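Local coordinates for enoyl-acyl carrier protein reductase (Uncultured bacterium, PDB 6KIA) that probably catalyses the NADH-dependent reduction of enoyl groups carried on acyl carrier protein in fatty acid synthesis, and is associated with resistance to triclosan, at residues 90-95 with 125-130; 306-310 with 394-399; 151-155 with 227-232; 406-410 with 424-429. All blocks are in the same frame, centred on the assembly; numbering follows the deposited sequence.

In the fold
Burial and chemistry go together in these four contacts. Contacts 2 and 4 are wholly buried, both use helix 394-413, and their centres lie about 14 Å apart; they touch where H426 packs against L309. Contacts 1 and 3 are partly buried, with centres about 24 Å and 29 Å from the centre of the chain. Helix 120-146 supplies residues 125-130 to contact 1, and the loop that follows it supplies 151-155 to contact 3. Contacts 2 and 4 are apolar, mostly aliphatic, with the F307 ring in contact 2; contact 1 lays an arginine chain over a ring. Contact 3, set where strands of the Rossmann-like sheet begin, instead relies on backbone groups, a serine and waters.

Contact 1 of 4, residues 90-95 with 125-130; sequences FDLDAP and KCRAVG
K125 lies across the ring of P95, its CD 3.5 Å from P95 CG; the chain bends about its CG-CD bond, the part that touches the proline. One residue on, C126 faces the loop directly. Its CB comes within 3.2 Å of D93 O, a buried carbonyl oxygen for which the model holds no hydrogen-bond partner, while its SG meets A94 CB at 3.9 Å. R127 is the aliphatic lid on F90: its CB sits 3.9 Å from the centroid of the F90 ring, 11° off the normal, a CH-pi contact over the face. With CG anti to the backbone N (chi1 -173°), the extended chain runs on across the ring to NE, and the guanidinium plane stays 28° from that of the ring. NE itself is engaged in a salt bridge with E207 of helix 196-219, whose L200 and M203 also touch F90. The loop thus joins helix 120-146 to helix 196-219, in a segment that follows strand 80-83 of the Rossmann-like sheet and folds into a type I turn from F90 to D93. V129 returns to the proline, its CG2 4.2 Å from P95 CD. At G130 the backbones close in, the CA atoms of F90 and G130 being 4.6 Å apart. D93 OD1 rests 3.4 Å from G130 CA while holding a salt bridge to R133, further along the same helix.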
loop_
_atom_site.group_PDB
_atom_site.type_symbol
_atom_site.label_atom_id
_atom_site.label_comp_id
_atom_site.label_asym_id
_atom_site.label_seq_id
_atom_site.Cartn_x
_atom_site.Cartn_y
_atom_site.Cartn_z
ATOM N N PHE A 90 2.149 18.161 0.087
ATOM C CA PHE A 90 2.440 19.588 0.114
ATOM C C PHE A 90 2.776 20.051 1.522
ATOM O O PHE A 90 2.841 21.246 1.777
ATOM C CB PHE A 90 1.256 20.390 -0.455
ATOM C CG PHE A 90 -0.033 20.210 0.309
ATOM C CD1 PHE A 90 -0.854 19.113 0.068
ATOM C CD2 PHE A 90 -0.438 21.148 1.256
ATOM C CE1 PHE A 90 -2.042 18.937 0.758
ATOM C CE2 PHE A 90 -1.620 20.980 1.965
ATOM C CZ PHE A 90 -2.430 19.875 1.725
ATOM N N ASP A 91 3.020 19.107 2.431
ATOM C CA ASP A 91 3.244 19.471 3.836
ATOM C C ASP A 91 4.493 20.338 4.062
ATOM O O ASP A 91 4.573 21.065 5.058
ATOM C CB ASP A 91 3.331 18.206 4.691
ATOM C CG ASP A 91 4.264 17.176 4.107
ATOM O OD1 ASP A 91 3.904 16.531 3.082
ATOM O OD2 ASP A 91 5.356 17.006 4.683
ATOM N N LEU A 92 5.447 20.299 3.131
ATOM C CA LEU A 92 6.649 21.135 3.246
ATOM C C LEU A 92 6.771 22.096 2.060
ATOM O O LEU A 92 7.863 22.557 1.715
ATOM C CB LEU A 92 7.906 20.258 3.360
ATOM C CG LEU A 92 8.049 19.478 4.681
ATOM C CD1 LEU A 92 9.202 18.480 4.647
ATOM C CD2 LEU A 92 8.162 20.401 5.903
ATOM N N ASP A 93 5.644 22.398 1.426
ATOM C CA ASP A 93 5.640 23.374 0.339
ATOM C C ASP A 93 5.060 24.731 0.761
ATOM O O ASP A 93 4.129 24.801 1.561
ATOM C CB ASP A 93 4.857 22.818 -0.847
ATOM C CG ASP A 93 5.620 21.732 -1.582
ATOM O OD1 ASP A 93 5.211 20.546 -1.499
ATOM O OD2 ASP A 93 6.648 22.065 -2.217
ATOM N N ALA A 94 5.599 25.803 0.187
ATOM C CA ALA A 94 5.109 27.156 0.455
ATOM C C ALA A 94 5.732 28.138 -0.533
ATOM O O ALA A 94 6.796 27.866 -1.082
ATOM C CB ALA A 94 5.422 27.574 1.900
ATOM N N PRO A 95 5.076 29.289 -0.758
ATOM C CA PRO A 95 5.742 30.377 -1.482
ATOM C C PRO A 95 7.001 30.807 -0.737
ATOM O O PRO A 95 7.057 30.630 0.480
ATOM C CB PRO A 95 4.694 31.492 -1.498
ATOM C CG PRO A 95 3.407 30.807 -1.341
ATOM C CD PRO A 95 3.680 29.632 -0.430
ATOM N N LYS A 125 -2.897 27.892 -0.666
ATOM C CA LYS A 125 -1.744 28.420 -1.396
ATOM C C LYS A 125 -0.576 27.428 -1.448
ATOM O O LYS A 125 0.037 27.182 -2.503
ATOM C CB LYS A 125 -1.305 29.738 -0.778
ATOM C CG LYS A 125 -0.190 30.453 -1.516
ATOM C CD LYS A 125 0.072 31.809 -0.880
ATOM C CE LYS A 125 -1.209 32.368 -0.260
ATOM N NZ LYS A 125 -0.964 33.425 0.757
ATOM N N CYS A 126 -0.290 26.841 -0.297
ATOM C CA CYS A 126 0.743 25.806 -0.199
ATOM C C CYS A 126 0.423 24.551 -1.024
ATOM O O CYS A 126 1.317 23.960 -1.653
ATOM C CB CYS A 126 0.970 25.421 1.267
ATOM S SG CYS A 126 1.627 26.760 2.299
ATOM N N ARG A 127 -0.837 24.126 -0.993
ATOM C CA ARG A 127 -1.273 22.959 -1.755
ATOM C C ARG A 127 -1.033 23.197 -3.233
ATOM O O ARG A 127 -0.552 22.303 -3.933
ATOM C CB ARG A 127 -2.759 22.643 -1.501
ATOM C CG ARG A 127 -3.253 21.331 -2.124
ATOM C CD ARG A 127 -4.653 20.938 -1.660
ATOM N NE ARG A 127 -4.846 19.485 -1.734
ATOM C CZ ARG A 127 -5.935 18.833 -1.323
ATOM N NH1 ARG A 127 -6.962 19.502 -0.813
ATOM N NH2 ARG A 127 -5.998 17.502 -1.433
ATOM N N ALA A 128 -1.385 24.395 -3.709
ATOM C CA ALA A 128 -1.166 24.754 -5.114
ATOM C C ALA A 128 0.306 24.713 -5.490
ATOM O O ALA A 128 0.673 24.136 -6.529
ATOM C CB ALA A 128 -1.742 26.131 -5.421
ATOM N N VAL A 129 1.148 25.335 -4.668
ATOM C CA VAL A 129 2.587 25.261 -4.920
ATOM C C VAL A 129 3.094 23.796 -4.975
ATOM O O VAL A 129 3.793 23.402 -5.922
ATOM C CB VAL A 129 3.376 26.066 -3.867
ATOM C CG1 VAL A 129 4.870 25.793 -3.986
ATOM C CG2 VAL A 129 3.070 27.555 -4.022
ATOM N N GLY A 130 2.700 22.974 -4.005
ATOM C CA GLY A 130 3.158 21.594 -3.972
ATOM C C GLY A 130 2.685 20.764 -5.155
ATOM O O GLY A 130 3.432 19.941 -5.709
#

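Contact 2 of 4, residues 306-310 with 394-399; sequences LFPLL and VTDVLS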
loop_
_atom_site.group_PDB
_atom_site.type_symbol
_atom_site.label_atom_id
_atom_site.label_comp_id
_atom_site.label_asym_id
_atom_site.label_seq_id
_atom_site.Cartn_x
_atom_site.Cartn_y
_atom_site.Cartn_z
ATOM N N LEU A 306 -4.063 -11.367 8.719
ATOM C CA LEU A 306 -3.210 -12.156 7.836
ATOM C C LEU A 306 -3.107 -13.639 8.228
ATOM O O LEU A 306 -2.968 -14.503 7.360
ATOM C CB LEU A 306 -1.814 -11.514 7.797
ATOM C CG LEU A 306 -0.703 -12.165 6.972
ATOM C CD1 LEU A 306 -1.072 -12.205 5.486
ATOM C CD2 LEU A 306 0.562 -11.344 7.196
ATOM N N PHE A 307 -3.203 -13.946 9.521
ATOM C CA PHE A 307 -3.001 -15.343 9.960
ATOM C C PHE A 307 -3.864 -16.408 9.260
ATOM O O PHE A 307 -3.360 -17.504 8.952
ATOM C CB PHE A 307 -3.198 -15.439 11.477
ATOM C CG PHE A 307 -2.197 -14.647 12.263
ATOM C CD1 PHE A 307 -0.878 -15.064 12.353
ATOM C CD2 PHE A 307 -2.576 -13.488 12.920
ATOM C CE1 PHE A 307 0.060 -14.325 13.086
ATOM C CE2 PHE A 307 -1.659 -12.751 13.670
ATOM C CZ PHE A 307 -0.347 -13.162 13.764
ATOM N N PRO A 308 -5.153 -16.102 8.982
ATOM C CA PRO A 308 -5.955 -17.130 8.308
ATOM C C PRO A 308 -5.481 -17.480 6.889
ATOM O O PRO A 308 -6.009 -18.434 6.316
ATOM C CB PRO A 308 -7.366 -16.510 8.282
ATOM C CG PRO A 308 -7.369 -15.544 9.426
ATOM C CD PRO A 308 -5.995 -14.970 9.444
ATOM N N LEU A 309 -4.507 -16.754 6.340
ATOM C CA LEU A 309 -3.896 -17.187 5.067
ATOM C C LEU A 309 -3.378 -18.617 5.204
ATOM O O LEU A 309 -3.399 -19.392 4.241
ATOM C CB LEU A 309 -2.769 -16.222 4.639
ATOM C CG LEU A 309 -2.059 -16.586 3.332
ATOM C CD1 LEU A 309 -3.036 -16.432 2.146
ATOM C CD2 LEU A 309 -0.789 -15.732 3.110
ATOM N N LEU A 310 -2.937 -18.986 6.411
ATOM C CA LEU A 310 -2.490 -20.373 6.638
ATOM C C LEU A 310 -3.585 -21.396 6.287
ATOM O O LEU A 310 -3.333 -22.425 5.633
ATOM C CB LEU A 310 -2.031 -20.564 8.081
ATOM C CG LEU A 310 -0.637 -20.023 8.398
ATOM C CD1 LEU A 310 -0.405 -19.846 9.888
ATOM C CD2 LEU A 310 0.439 -20.911 7.775
ATOM N N VAL A 394 5.549 -14.986 12.897
ATOM C CA VAL A 394 4.718 -15.660 11.919
ATOM C C VAL A 394 4.314 -14.679 10.794
ATOM O O VAL A 394 4.296 -15.038 9.603
ATOM C CB VAL A 394 3.464 -16.263 12.599
ATOM C CG1 VAL A 394 2.467 -16.724 11.560
ATOM C CG2 VAL A 394 3.868 -17.462 13.497
ATOM N N THR A 395 3.986 -13.444 11.176
ATOM C CA THR A 395 3.563 -12.474 10.175
ATOM C C THR A 395 4.687 -12.106 9.211
ATOM O O THR A 395 4.403 -11.646 8.120
ATOM C CB THR A 395 3.002 -11.187 10.797
ATOM O OG1 THR A 395 3.986 -10.590 11.646
ATOM C CG2 THR A 395 1.727 -11.493 11.586
ATOM N N ASP A 396 5.947 -12.243 9.630
ATOM C CA ASP A 396 7.075 -12.019 8.705
ATOM C C ASP A 396 7.001 -13.056 7.561
ATOM O O ASP A 396 7.081 -12.719 6.353
ATOM C CB ASP A 396 8.445 -12.132 9.403
ATOM C CG ASP A 396 8.664 -11.091 10.493
ATOM O OD1 ASP A 396 8.015 -10.021 10.478
ATOM O OD2 ASP A 396 9.530 -11.339 11.367
ATOM N N VAL A 397 6.868 -14.324 7.941
ATOM C CA VAL A 397 6.762 -15.402 6.974
ATOM C C VAL A 397 5.564 -15.155 6.044
ATOM O O VAL A 397 5.681 -15.210 4.807
ATOM C CB VAL A 397 6.609 -16.793 7.682
ATOM C CG1 VAL A 397 6.460 -17.883 6.665
ATOM C CG2 VAL A 397 7.825 -17.062 8.571
ATOM N N LEU A 398 4.414 -14.847 6.643
ATOM C CA LEU A 398 3.199 -14.733 5.845
ATOM C C LEU A 398 3.175 -13.481 4.949
ATOM O O LEU A 398 2.686 -13.545 3.806
ATOM C CB LEU A 398 1.958 -14.761 6.739
ATOM C CG LEU A 398 1.725 -16.066 7.539
ATOM C CD1 LEU A 398 0.467 -15.921 8.389
ATOM C CD2 LEU A 398 1.637 -17.255 6.585
ATOM N N SER A 399 3.717 -12.367 5.441
ATOM C CA SER A 399 3.812 -11.150 4.636
ATOM C C SER A 399 4.697 -11.415 3.426
ATOM O O SER A 399 4.341 -11.012 2.315
ATOM C CB SER A 399 4.355 -9.982 5.446
ATOM O OG SER A 399 3.457 -9.599 6.486
#
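L398 in the first turns of helix 394-413 packs against the type I turn from L306 to L309 and the start of the helix that follows, 309-315. The contact packs this turn against the longer helix in the buried core, held by apolar packing with no hydrogen bond across it.

Among the aliphatic contacts, L398 and L306 run antiparallel alongside one another, bringing L306 CD2 to 3.7 Å from L398 CB. The two methyls of L398 then divide their work: CD1 lies 3.9 Å from F307 CA, and CD2 meets L310 CG at 4.0 Å, where the two side chains cross nearly perpendicular.

The aromatic contacts centre on F307. V394 CG1 comes to the ring's edge, 3.7 Å from F307 CE1, while T395 CG2 approaches obliquely to 3.4 Å from F307 CZ. The T395 torsion (chi1 58°) sets CG2 anti to the carbonyl carbon, turned to the ring.

Polar bonds do not cross between the segments. T395 O accepts from S399 N and S399 OG on opposite faces of its plane; OG, also bonded to R292 N, is 2.8 Å from T395 O and 3.5 Å from L306 CD2.

Contact 3 of 4, residues 151-155 with 227-232; sequences DGANA and LEKSGG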
loop_
_atom_site.group_PDB
_atom_site.type_symbol
_atom_site.label_atom_id
_atom_site.label_comp_id
_atom_site.label_asym_id
_atom_site.label_seq_id
_atom_site.Cartn_x
_atom_site.Cartn_y
_atom_site.Cartn_z
ATOM N N ASP A 151 9.211 3.121 -29.946
ATOM C CA ASP A 151 7.984 2.767 -30.638
ATOM C C ASP A 151 7.842 1.259 -30.669
ATOM O O ASP A 151 8.811 0.539 -30.953
ATOM C CB ASP A 151 7.972 3.269 -32.099
ATOM C CG ASP A 151 7.924 4.774 -32.215
ATOM O OD1 ASP A 151 7.663 5.438 -31.204
ATOM O OD2 ASP A 151 8.125 5.302 -33.345
ATOM N N GLY A 152 6.630 0.780 -30.449
ATOM C CA GLY A 152 6.385 -0.646 -30.527
ATOM C C GLY A 152 6.483 -1.337 -29.177
ATOM O O GLY A 152 6.059 -2.473 -29.039
ATOM N N ALA A 153 7.065 -0.673 -28.194
ATOM C CA ALA A 153 7.178 -1.303 -26.872
ATOM C C ALA A 153 5.874 -1.299 -26.089
ATOM O O ALA A 153 4.965 -0.492 -26.328
ATOM C CB ALA A 153 8.249 -0.646 -26.082
ATOM N N ASN A 154 5.799 -2.239 -25.154
ATOM C CA ASN A 154 4.769 -2.226 -24.118
ATOM C C ASN A 154 5.327 -1.511 -22.916
ATOM O O ASN A 154 6.519 -1.599 -22.654
ATOM C CB ASN A 154 4.349 -3.650 -23.750
ATOM C CG ASN A 154 3.742 -4.407 -24.918
ATOM O OD1 ASN A 154 3.114 -3.818 -25.788
ATOM N ND2 ASN A 154 3.911 -5.732 -24.921
ATOM N N ALA A 155 4.479 -0.776 -22.198
ATOM C CA ALA A 155 4.906 -0.095 -20.997
ATOM C C ALA A 155 3.952 -0.444 -19.829
ATOM O O ALA A 155 2.723 -0.480 -19.975
ATOM C CB ALA A 155 4.968 1.422 -21.216
ATOM N N LEU A 227 2.849 5.040 -28.020
ATOM C CA LEU A 227 2.970 3.590 -27.973
ATOM C C LEU A 227 1.737 2.879 -28.525
ATOM O O LEU A 227 1.839 1.879 -29.225
ATOM C CB LEU A 227 3.222 3.119 -26.523
ATOM C CG LEU A 227 4.543 3.574 -25.882
ATOM C CD1 LEU A 227 4.669 2.971 -24.480
ATOM C CD2 LEU A 227 5.760 3.223 -26.729
ATOM N N GLU A 228 0.567 3.385 -28.176
ATOM C CA GLU A 228 -0.677 2.789 -28.597
ATOM C C GLU A 228 -0.808 2.904 -30.116
ATOM O O GLU A 228 -1.296 1.988 -30.771
ATOM C CB GLU A 228 -1.836 3.441 -27.845
ATOM C CG GLU A 228 -2.054 2.748 -26.499
ATOM C CD GLU A 228 -3.175 3.328 -25.668
ATOM O OE1 GLU A 228 -3.833 4.286 -26.129
ATOM O OE2 GLU A 228 -3.390 2.813 -24.545
ATOM N N LYS A 229 -0.326 4.014 -30.663
ATOM C CA LYS A 229 -0.346 4.218 -32.108
ATOM C C LYS A 229 0.750 3.430 -32.837
ATOM O O LYS A 229 0.676 3.261 -34.056
ATOM C CB LYS A 229 -0.232 5.712 -32.421
ATOM C CG LYS A 229 -1.577 6.430 -32.350
ATOM C CD LYS A 229 -1.431 7.942 -32.354
ATOM C CE LYS A 229 -2.797 8.620 -32.332
ATOM N NZ LYS A 229 -3.642 8.232 -33.503
ATOM N N SER A 230 1.771 2.954 -32.122
ATOM C CA SER A 230 2.823 2.194 -32.803
ATOM C C SER A 230 2.819 0.693 -32.486
ATOM O O SER A 230 3.861 0.045 -32.535
ATOM C CB SER A 230 4.204 2.777 -32.490
ATOM O OG SER A 230 4.457 2.842 -31.097
ATOM N N GLY A 231 1.654 0.154 -32.145
ATOM C CA GLY A 231 1.506 -1.270 -31.904
ATOM C C GLY A 231 1.880 -1.717 -30.499
ATOM O O GLY A 231 2.088 -2.909 -30.248
ATOM N N GLY A 232 1.992 -0.765 -29.579
ATOM C CA GLY A 232 2.306 -1.116 -28.197
ATOM C C GLY A 232 1.083 -1.203 -27.314
ATOM O O GLY A 232 -0.009 -0.807 -27.715
HETATM O O HOH W 1 4.503 0.972 -28.710
HETATM O O HOH W 2 2.564 -4.820 -28.324
#
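The end of helix 221-229 and the loop before strand 155-159 meet just where two parallel neighbours of the Rossmann-like sheet, strands 155-159 and 234-240, are about to pair. S230, past the last helical residues, turns its side chain to the loop, and G152 N donates to S230 OG at 3.1 Å with an N-H...O angle of 143°. Because chi1 of S230 (56°) holds OG between the backbone N and the carbonyl carbon, the hydroxyl can also donate a hydrogen bond to R226 O in the helix. D151, whose CB packs on S230, is tied to the same helix through a salt bridge from OD1 to R226.

Beside this bond sits water 1, which donates to A153 O at 2.8 Å and to L227 O at 2.9 Å, and takes a weak bond from G152 N. L227 O is also gripped by G232 N at 2.7 Å. A153 O has a further neighbour in G232 CA, 3.3 Å away in a CA-H...O contact that brings the two segments close together; a CB on G232 would run into A153 O. Water 2 joins N154 OD1 to G231 O, 2.8 Å from each, and OD1 also receives Q233 N. The apolar part is small: L227 CD1 touches A155 CB at 3.6 Å, where strand 155-159 begins.

The polar bonds run chiefly through backbone groups and two waters, so this joint probably depends heavily on the path of the main chain, with L227 supplying the apolar part.

Contact 4 of 4, residues 406-410 with 424-429; sequences TGPLM and LSHDVI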
loop_
_atom_site.group_PDB
_atom_site.type_symbol
_atom_site.label_atom_id
_atom_site.label_comp_id
_atom_site.label_asym_id
_atom_site.label_seq_id
_atom_site.Cartn_x
_atom_site.Cartn_y
_atom_site.Cartn_z
ATOM N N THR A 406 1.153 -12.060 -4.762
ATOM C CA THR A 406 0.510 -10.928 -5.436
ATOM C C THR A 406 1.325 -10.498 -6.647
ATOM O O THR A 406 0.756 -9.951 -7.595
ATOM C CB THR A 406 0.284 -9.712 -4.496
ATOM O OG1 THR A 406 1.532 -9.216 -3.985
ATOM C CG2 THR A 406 -0.655 -10.106 -3.340
ATOM N N GLY A 407 2.638 -10.735 -6.619
ATOM C CA GLY A 407 3.512 -10.394 -7.743
ATOM C C GLY A 407 3.022 -10.882 -9.094
ATOM O O GLY A 407 2.697 -10.094 -9.968
ATOM N N PRO A 408 2.984 -12.202 -9.274
ATOM C CA PRO A 408 2.530 -12.782 -10.537
ATOM C C PRO A 408 1.060 -12.514 -10.792
ATOM O O PRO A 408 0.672 -12.348 -11.943
ATOM C CB PRO A 408 2.823 -14.277 -10.375
ATOM C CG PRO A 408 3.048 -14.471 -8.928
ATOM C CD PRO A 408 3.594 -13.206 -8.398
ATOM N N LEU A 409 0.240 -12.469 -9.744
ATOM C CA LEU A 409 -1.153 -12.117 -9.955
ATOM C C LEU A 409 -1.286 -10.754 -10.641
ATOM O O LEU A 409 -1.985 -10.644 -11.645
ATOM C CB LEU A 409 -1.924 -12.102 -8.627
ATOM C CG LEU A 409 -2.256 -13.496 -8.064
ATOM C CD1 LEU A 409 -2.888 -13.393 -6.674
ATOM C CD2 LEU A 409 -3.161 -14.275 -9.015
ATOM N N MET A 410 -0.636 -9.719 -10.106
ATOM C CA MET A 410 -0.761 -8.392 -10.686
ATOM C C MET A 410 -0.056 -8.343 -12.052
ATOM O O MET A 410 -0.596 -7.780 -13.014
ATOM C CB MET A 410 -0.198 -7.343 -9.746
ATOM C CG MET A 410 -1.021 -7.233 -8.459
ATOM S SD MET A 410 -0.284 -6.109 -7.265
ATOM C CE MET A 410 -0.300 -4.527 -8.146
ATOM N N LEU A 424 -7.510 -8.802 -4.597
ATOM C CA LEU A 424 -6.714 -10.015 -4.465
ATOM C C LEU A 424 -6.840 -10.466 -3.016
ATOM O O LEU A 424 -6.154 -9.934 -2.143
ATOM C CB LEU A 424 -5.246 -9.745 -4.824
ATOM C CG LEU A 424 -5.025 -9.086 -6.195
ATOM C CD1 LEU A 424 -3.539 -8.907 -6.447
ATOM C CD2 LEU A 424 -5.644 -9.972 -7.284
ATOM N N SER A 425 -7.758 -11.390 -2.731
ATOM C CA SER A 425 -7.940 -11.845 -1.344
ATOM C C SER A 425 -7.174 -13.145 -1.083
ATOM O O SER A 425 -6.450 -13.615 -1.963
ATOM C CB SER A 425 -9.435 -11.987 -1.031
ATOM O OG SER A 425 -10.021 -10.685 -1.014
ATOM N N HIS A 426 -7.316 -13.731 0.115
ATOM C CA HIS A 426 -6.515 -14.885 0.467
ATOM C C HIS A 426 -6.750 -16.081 -0.436
ATOM O O HIS A 426 -5.859 -16.908 -0.580
ATOM C CB HIS A 426 -6.778 -15.327 1.916
ATOM C CG HIS A 426 -6.186 -14.408 2.928
ATOM N ND1 HIS A 426 -6.167 -14.698 4.284
ATOM C CD2 HIS A 426 -5.582 -13.202 2.800
ATOM C CE1 HIS A 426 -5.593 -13.705 4.935
ATOM N NE2 HIS A 426 -5.221 -12.781 4.058
ATOM N N ASP A 427 -7.952 -16.179 -0.997
ATOM C CA ASP A 427 -8.276 -17.330 -1.830
ATOM C C ASP A 427 -7.393 -17.389 -3.082
ATOM O O ASP A 427 -6.666 -18.376 -3.304
ATOM C CB ASP A 427 -9.776 -17.351 -2.205
ATOM C CG ASP A 427 -10.235 -16.137 -3.003
ATOM O OD1 ASP A 427 -9.748 -14.998 -2.794
ATOM O OD2 ASP A 427 -11.098 -16.337 -3.883
ATOM N N VAL A 428 -7.380 -16.313 -3.847
ATOM C CA VAL A 428 -6.639 -16.341 -5.115
ATOM C C VAL A 428 -5.123 -16.287 -4.862
ATOM O O VAL A 428 -4.332 -16.863 -5.604
ATOM C CB VAL A 428 -7.101 -15.212 -6.034
ATOM C CG1 VAL A 428 -6.659 -13.829 -5.505
ATOM C CG2 VAL A 428 -6.593 -15.458 -7.474
ATOM N N ILE A 429 -4.708 -15.658 -3.768
ATOM C CA ILE A 429 -3.292 -15.640 -3.447
ATOM C C ILE A 429 -2.814 -17.043 -3.017
ATOM O O ILE A 429 -1.731 -17.490 -3.400
ATOM C CB ILE A 429 -3.012 -14.597 -2.347
ATOM C CG1 ILE A 429 -3.094 -13.196 -2.943
ATOM C CG2 ILE A 429 -1.668 -14.834 -1.656
ATOM C CD1 ILE A 429 -3.346 -12.148 -1.896
#
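L409 projects from helix 394-413 and packs against L424, V428 and I429, joining that helix to the strand-to-helix connection that ends the sheet. Strand 421-423, which pairs in parallel with strand 283-287, gives way here to helix 426-436, so the contact lays a long helix against the last strand-helix unit of the Rossmann-like fold. All the residues that touch are buried, and no hydrogen bond crosses between the segments.

The two branches of L409 share V428 between them. CD1 lies 3.7 Å from I429 CG1, the isoleucine chain passing athwart the leucine, and the same methyl is 3.9 Å from V428 O. CD2 meets V428 CG2 at 3.9 Å, as the side chains of L409 and V428 overlap head to tail. The CB of L409 serves as well, 4.2 Å from L424 CD1.

L424, two residues ahead of the helix, reaches out with that one methyl. Its CG is anti to the carbonyl carbon (chi1 -53°), and CD1 ends 3.6 Å from M410 CG, where the two chains meet obliquely. Both M410 and L424 also touch Y286 of strand 283-287, and the main chain of L424 is hydrogen-bonded to N287, so the leucine is seated on the sheet as well as on the helix.

T406 closes the other end of the contact. Its hydroxyl turns back to V402 O within its own helix, leaving the methyl to the partner: T406 and I429 extend alongside each other in a common direction, with T406 CG2 3.7 Å from I429 CD1.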